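Side-chain contacts in Spermidine/putrescine ABC transporter, periplasmic binding protein (Treponema pallidum, PDB 2V84), which probably binds polyamines such as spermidine and putrescine in the periplasm as the receptor component of an ABC transporter: residues I194-T197 against D198-P202; A335-N338 against A339-R343. All blocks are in the same frame, centred on the assembly; numbering follows the deposited sequence. Where two conformers were deposited one is given.

Interactions 1 and 2 lie at the C-terminal parts of two helices, 186-200 and 330-342, packed against each other in the same lobe, their centres about 11 Å apart. Val196 CG1 meets Val340 CG1 at 3.7 Å, and Thr197 OG1 rests 3.5 Å from Val340 CG2. Beside this packing seam Lys201 crosses from interaction 1 to the C-terminus of the chain in interaction 2: its NZ lies 2.6 Å from Arg343 OXT and 2.8 Å from Val340 O. Both contacts back onto helix 166-176, whose Met166 belongs to the predicted spermidine site. Trp337 reaches within about 3 Å of the Met166 side chain, Val196 only to about 9 Å.

Interaction 1 (I194-T197 against D198-P202); sequences ILVT and DHWKP
Leu195 overlaps two rings of the following turn with its two methyls: CD2 packs 3.9 Å from CZ2 of Trp200, and CD1 lies 3.7 Å from CD2 of His199, whose ring it approaches obliquely. The fork can do this because CG stands anti to the backbone N (chi1 -168°), which carries the branch to the Trp200 side, where Leu195 CG sits over the rim of one indole face. Val196 adds CG2 at 4.2 Å from Trp200 CE3. Helix 166-176 meets the same indole through Ala173 and Ser176, and Trp148 and Phe151 also touch it. The backbone widens here into a pi-type turn. Leu195 O accepts from both His199 N (2.9 Å) and Trp200 N (3.3 Å), the first from above the carbonyl plane and the second within it. Lys201 N reaches back five residues to Val196 O at 2.7 Å in a nearly straight bond of 167°, while the extended Lys201 side chain runs to the Arg343 carboxylate and Val340 O. Thr197 OG1 turns back to Ala193 O. The chemistry is thus divided: apolar branches settle the buried indole, while the widened turn still gives the carbonyls of Leu195 and Val196 their donors.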
loop_
_atom_site.group_PDB
_atom_site.type_symbol
_atom_site.label_atom_id
_atom_site.label_comp_id
_atom_site.label_asym_id
_atom_site.label_seq_id
_atom_site.Cartn_x
_atom_site.Cartn_y
_atom_site.Cartn_z
ATOM N N ILE A 194 -1.606 16.352 17.639
ATOM C CA ILE A 194 -1.716 17.810 17.680
ATOM C C ILE A 194 -1.279 18.410 16.341
ATOM O O ILE A 194 -1.907 19.349 15.847
ATOM C CB ILE A 194 -0.897 18.432 18.833
ATOM C CG1 ILE A 194 -1.542 18.080 20.183
ATOM C CG2 ILE A 194 -0.808 19.954 18.661
ATOM C CD1 ILE A 194 -0.647 18.304 21.423
ATOM N N LEU A 195 -0.205 17.869 15.766
ATOM C CA LEU A 195 0.232 18.308 14.433
ATOM C C LEU A 195 -0.882 18.173 13.382
ATOM O O LEU A 195 -1.184 19.128 12.660
ATOM C CB LEU A 195 1.493 17.549 13.999
ATOM C CG LEU A 195 2.246 18.059 12.766
ATOM C CD1 LEU A 195 2.747 19.508 12.974
ATOM C CD2 LEU A 195 3.380 17.149 12.402
ATOM N N VAL A 196 -1.494 16.988 13.290
ATOM C CA VAL A 196 -2.584 16.768 12.319
ATOM C C VAL A 196 -3.784 17.660 12.635
ATOM O O VAL A 196 -4.301 18.334 11.753
ATOM C CB VAL A 196 -3.062 15.282 12.258
ATOM C CG1 VAL A 196 -4.109 15.111 11.180
ATOM C CG2 VAL A 196 -1.900 14.328 12.017
ATOM N N THR A 197 -4.228 17.649 13.895
ATOM C CA THR A 197 -5.422 18.406 14.287
ATOM C C THR A 197 -5.250 19.910 14.153
ATOM O O THR A 197 -6.088 20.578 13.557
ATOM C CB THR A 197 -5.847 18.062 15.720
ATOM O OG1 THR A 197 -6.047 16.657 15.789
ATOM C CG2 THR A 197 -7.129 18.761 16.101
ATOM N N ASP A 198 -4.157 20.425 14.706
ATOM C CA ASP A 198 -3.955 21.861 14.772
ATOM C C ASP A 198 -3.290 22.487 13.572
ATOM O O ASP A 198 -3.477 23.682 13.337
ATOM C CB ASP A 198 -3.186 22.246 16.045
ATOM C CG ASP A 198 -4.039 22.157 17.294
ATOM O OD1 ASP A 198 -5.290 22.111 17.167
ATOM O OD2 ASP A 198 -3.447 22.142 18.400
ATOM N N HIS A 199 -2.526 21.716 12.805
ATOM C CA HIS A 199 -1.728 22.298 11.706
ATOM C C HIS A 199 -2.135 21.887 10.296
ATOM O O HIS A 199 -2.066 22.702 9.365
ATOM C CB HIS A 199 -0.232 22.085 11.947
ATOM C CG HIS A 199 0.266 22.754 13.195
ATOM N ND1 HIS A 199 0.247 24.124 13.358
ATOM C CD2 HIS A 199 0.739 22.249 14.359
ATOM C CE1 HIS A 199 0.707 24.433 14.555
ATOM N NE2 HIS A 199 1.019 23.312 15.181
ATOM N N TRP A 200 -2.581 20.642 10.134
ATOM C CA TRP A 200 -2.939 20.125 8.815
ATOM C C TRP A 200 -4.432 20.091 8.588
ATOM O O TRP A 200 -4.910 20.626 7.608
ATOM C CB TRP A 200 -2.337 18.738 8.583
ATOM C CG TRP A 200 -0.837 18.719 8.595
ATOM C CD1 TRP A 200 0.005 19.801 8.562
ATOM C CD2 TRP A 200 -0.001 17.559 8.639
ATOM N NE1 TRP A 200 1.306 19.388 8.587
ATOM C CE2 TRP A 200 1.339 18.013 8.632
ATOM C CE3 TRP A 200 -0.255 16.169 8.668
ATOM C CZ2 TRP A 200 2.432 17.135 8.646
ATOM C CZ3 TRP A 200 0.833 15.288 8.698
ATOM C CH2 TRP A 200 2.166 15.779 8.673
ATOM N N LYS A 201 -5.168 19.449 9.493
ATOM C CA LYS A 201 -6.625 19.331 9.373
ATOM C C LYS A 201 -7.385 20.639 9.053
ATOM O O LYS A 201 -8.325 20.608 8.229
ATOM C CB LYS A 201 -7.199 18.643 10.631
ATOM C CG LYS A 201 -8.725 18.541 10.694
ATOM C CD LYS A 201 -9.141 17.786 11.973
ATOM C CE LYS A 201 -10.646 17.896 12.246
ATOM N NZ LYS A 201 -11.024 17.163 13.494
ATOM N N PRO A 202 -6.995 21.787 9.672
ATOM C CA PRO A 202 -7.718 23.035 9.393
ATOM C C PRO A 202 -7.667 23.488 7.930
ATOM O O PRO A 202 -8.491 24.298 7.513
ATOM C CB PRO A 202 -6.977 24.066 10.258
ATOM C CG PRO A 202 -6.356 23.299 11.307
ATOM C CD PRO A 202 -5.928 22.026 10.660
#

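Interaction 2 (A335-N338 against A339-R343); sequences AHWN and AVRFR
With chi1 near 180° in both residues (176° and 179°), Trp337 and Arg341 send their side chains off helix 330-342 in the same direction, one turn apart, and the arginine stem lies alongside the indole. Arg341 CB sits over the indole face in a CH-pi contact, 4.0 Å from the centroid of the five-membered ring, with CE2 of Trp337 its nearest ring atom at 3.8 Å. Arg341 CG passes beside the rim at Trp337 NE1 and CZ2, 4.0 Å from each, before the bend at chi2 carries the guanidinium onward to Asp164, with which NH2 forms a salt bridge. CB does the covering; the guanidinium plane is turned 79° from the indole, and the charged group is not stacked on it. Val340 reaches the six-membered part of Trp337 obliquely, CG1 lying 3.9 Å from CZ3. Further round the helix Asn338 and Phe342 run side by side; in one of the two conformers of the asparagine, Asn338 OD1 comes 3.7 Å from Phe342 CE2, a contact that stays doubtful. Backbone bonds keep the spacing of four: Arg341 N to Trp337 O is 2.7 Å, and Phe342 N to Asn338 O is 3.0 Å. Beyond this turn Trp337 meets Phe207 edge-to-face and touches Met166 and Val169. The whole is an i to i+4 Trp-Arg CH-pi pair on the C-terminal helix of a periplasmic solute-binding protein, beside the predicted spermidine site.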
loop_
_atom_site.group_PDB
_atom_site.type_symbol
_atom_site.label_atom_id
_atom_site.label_comp_id
_atom_site.label_asym_id
_atom_site.label_seq_id
_atom_site.Cartn_x
_atom_site.Cartn_y
_atom_site.Cartn_z
ATOM N N ALA A 335 -7.383 6.167 19.621
ATOM C CA ALA A 335 -7.933 7.226 20.459
ATOM C C ALA A 335 -7.625 8.602 19.907
ATOM O O ALA A 335 -8.481 9.485 19.913
ATOM C CB ALA A 335 -7.414 7.097 21.893
ATOM N N HIS A 336 -6.406 8.784 19.409
ATOM C CA HIS A 336 -6.041 10.036 18.773
ATOM C C HIS A 336 -6.726 10.179 17.412
ATOM O O HIS A 336 -7.221 11.256 17.075
ATOM C CB HIS A 336 -4.524 10.143 18.620
ATOM C CG HIS A 336 -3.805 10.396 19.909
ATOM N ND1 HIS A 336 -3.945 11.568 20.621
ATOM C CD2 HIS A 336 -2.934 9.634 20.612
ATOM C CE1 HIS A 336 -3.199 11.515 21.710
ATOM N NE2 HIS A 336 -2.572 10.352 21.726
ATOM N N TRP A 337 -6.762 9.091 16.641
ATOM C CA TRP A 337 -7.341 9.154 15.306
ATOM C C TRP A 337 -8.855 9.409 15.279
ATOM O O TRP A 337 -9.318 10.196 14.486
ATOM C CB TRP A 337 -6.963 7.933 14.487
ATOM C CG TRP A 337 -7.601 7.873 13.146
ATOM C CD1 TRP A 337 -8.603 7.021 12.752
ATOM C CD2 TRP A 337 -7.287 8.683 12.003
ATOM N NE1 TRP A 337 -8.930 7.253 11.443
ATOM C CE2 TRP A 337 -8.137 8.262 10.954
ATOM C CE3 TRP A 337 -6.374 9.721 11.765
ATOM C CZ2 TRP A 337 -8.117 8.860 9.683
ATOM C CZ3 TRP A 337 -6.354 10.310 10.496
ATOM C CH2 TRP A 337 -7.221 9.873 9.477
ATOM N N ASN A 338 -9.610 8.735 16.143
ATOM C CA ASN A 338 -11.055 8.947 16.187
ATOM C C ASN A 338 -11.426 10.407 16.513
ATOM O O ASN A 338 -12.472 10.903 16.086
ATOM C CB ASN A 338 -11.735 7.944 17.138
ATOM C CG ASN A 338 -11.915 6.551 16.512
ATOM O OD1 ASN A 338 -11.714 6.350 15.317
ATOM N ND2 ASN A 338 -12.308 5.591 17.332
ATOM N N ALA A 339 -10.542 11.091 17.241
ATOM C CA ALA A 339 -10.688 12.496 17.564
ATOM C C ALA A 339 -10.344 13.363 16.342
ATOM O O ALA A 339 -11.079 14.283 15.998
ATOM C CB ALA A 339 -9.799 12.857 18.735
ATOM N N VAL A 340 -9.217 13.070 15.700
ATOM C CA VAL A 340 -8.836 13.739 14.449
ATOM C C VAL A 340 -9.937 13.581 13.393
ATOM O O VAL A 340 -10.289 14.538 12.684
ATOM C CB VAL A 340 -7.542 13.108 13.851
ATOM C CG1 VAL A 340 -7.297 13.602 12.412
ATOM C CG2 VAL A 340 -6.344 13.383 14.733
ATOM N N ARG A 341 -10.465 12.369 13.296
ATOM C CA ARG A 341 -11.288 11.971 12.163
ATOM C C ARG A 341 -12.771 12.318 12.316
ATOM O O ARG A 341 -13.434 12.629 11.319
ATOM C CB ARG A 341 -11.055 10.482 11.862
ATOM C CG ARG A 341 -11.853 9.861 10.721
ATOM C CD ARG A 341 -11.727 10.614 9.388
ATOM N NE ARG A 341 -12.467 9.899 8.347
ATOM C CZ ARG A 341 -13.777 10.009 8.137
ATOM N NH1 ARG A 341 -14.519 10.816 8.887
ATOM N NH2 ARG A 341 -14.354 9.305 7.171
ATOM N N PHE A 342 -13.284 12.283 13.547
ATOM C CA PHE A 342 -14.717 12.502 13.783
ATOM C C PHE A 342 -15.068 13.738 14.612
ATOM O O PHE A 342 -16.232 13.924 14.980
ATOM C CB PHE A 342 -15.354 11.268 14.430
ATOM C CG PHE A 342 -15.270 10.030 13.593
ATOM C CD1 PHE A 342 -15.945 9.949 12.375
ATOM C CD2 PHE A 342 -14.547 8.938 14.033
ATOM C CE1 PHE A 342 -15.877 8.814 11.600
ATOM C CE2 PHE A 342 -14.470 7.787 13.265
ATOM C CZ PHE A 342 -15.141 7.725 12.040
ATOM N N ARG A 343 -14.071 14.564 14.927
ATOM C CA ARG A 343 -14.326 15.840 15.596
ATOM C C ARG A 343 -14.062 16.978 14.627
ATOM O O ARG A 343 -14.275 18.147 14.959
ATOM C CB ARG A 343 -13.460 16.015 16.846
ATOM C CG ARG A 343 -13.852 15.152 18.015
ATOM C CD ARG A 343 -12.830 15.261 19.134
ATOM N NE ARG A 343 -12.877 14.101 20.025
ATOM C CZ ARG A 343 -12.166 13.976 21.145
ATOM N NH1 ARG A 343 -11.338 14.945 21.533
ATOM N NH2 ARG A 343 -12.278 12.873 21.873
ATOM O OXT ARG A 343 -13.633 16.756 13.492
#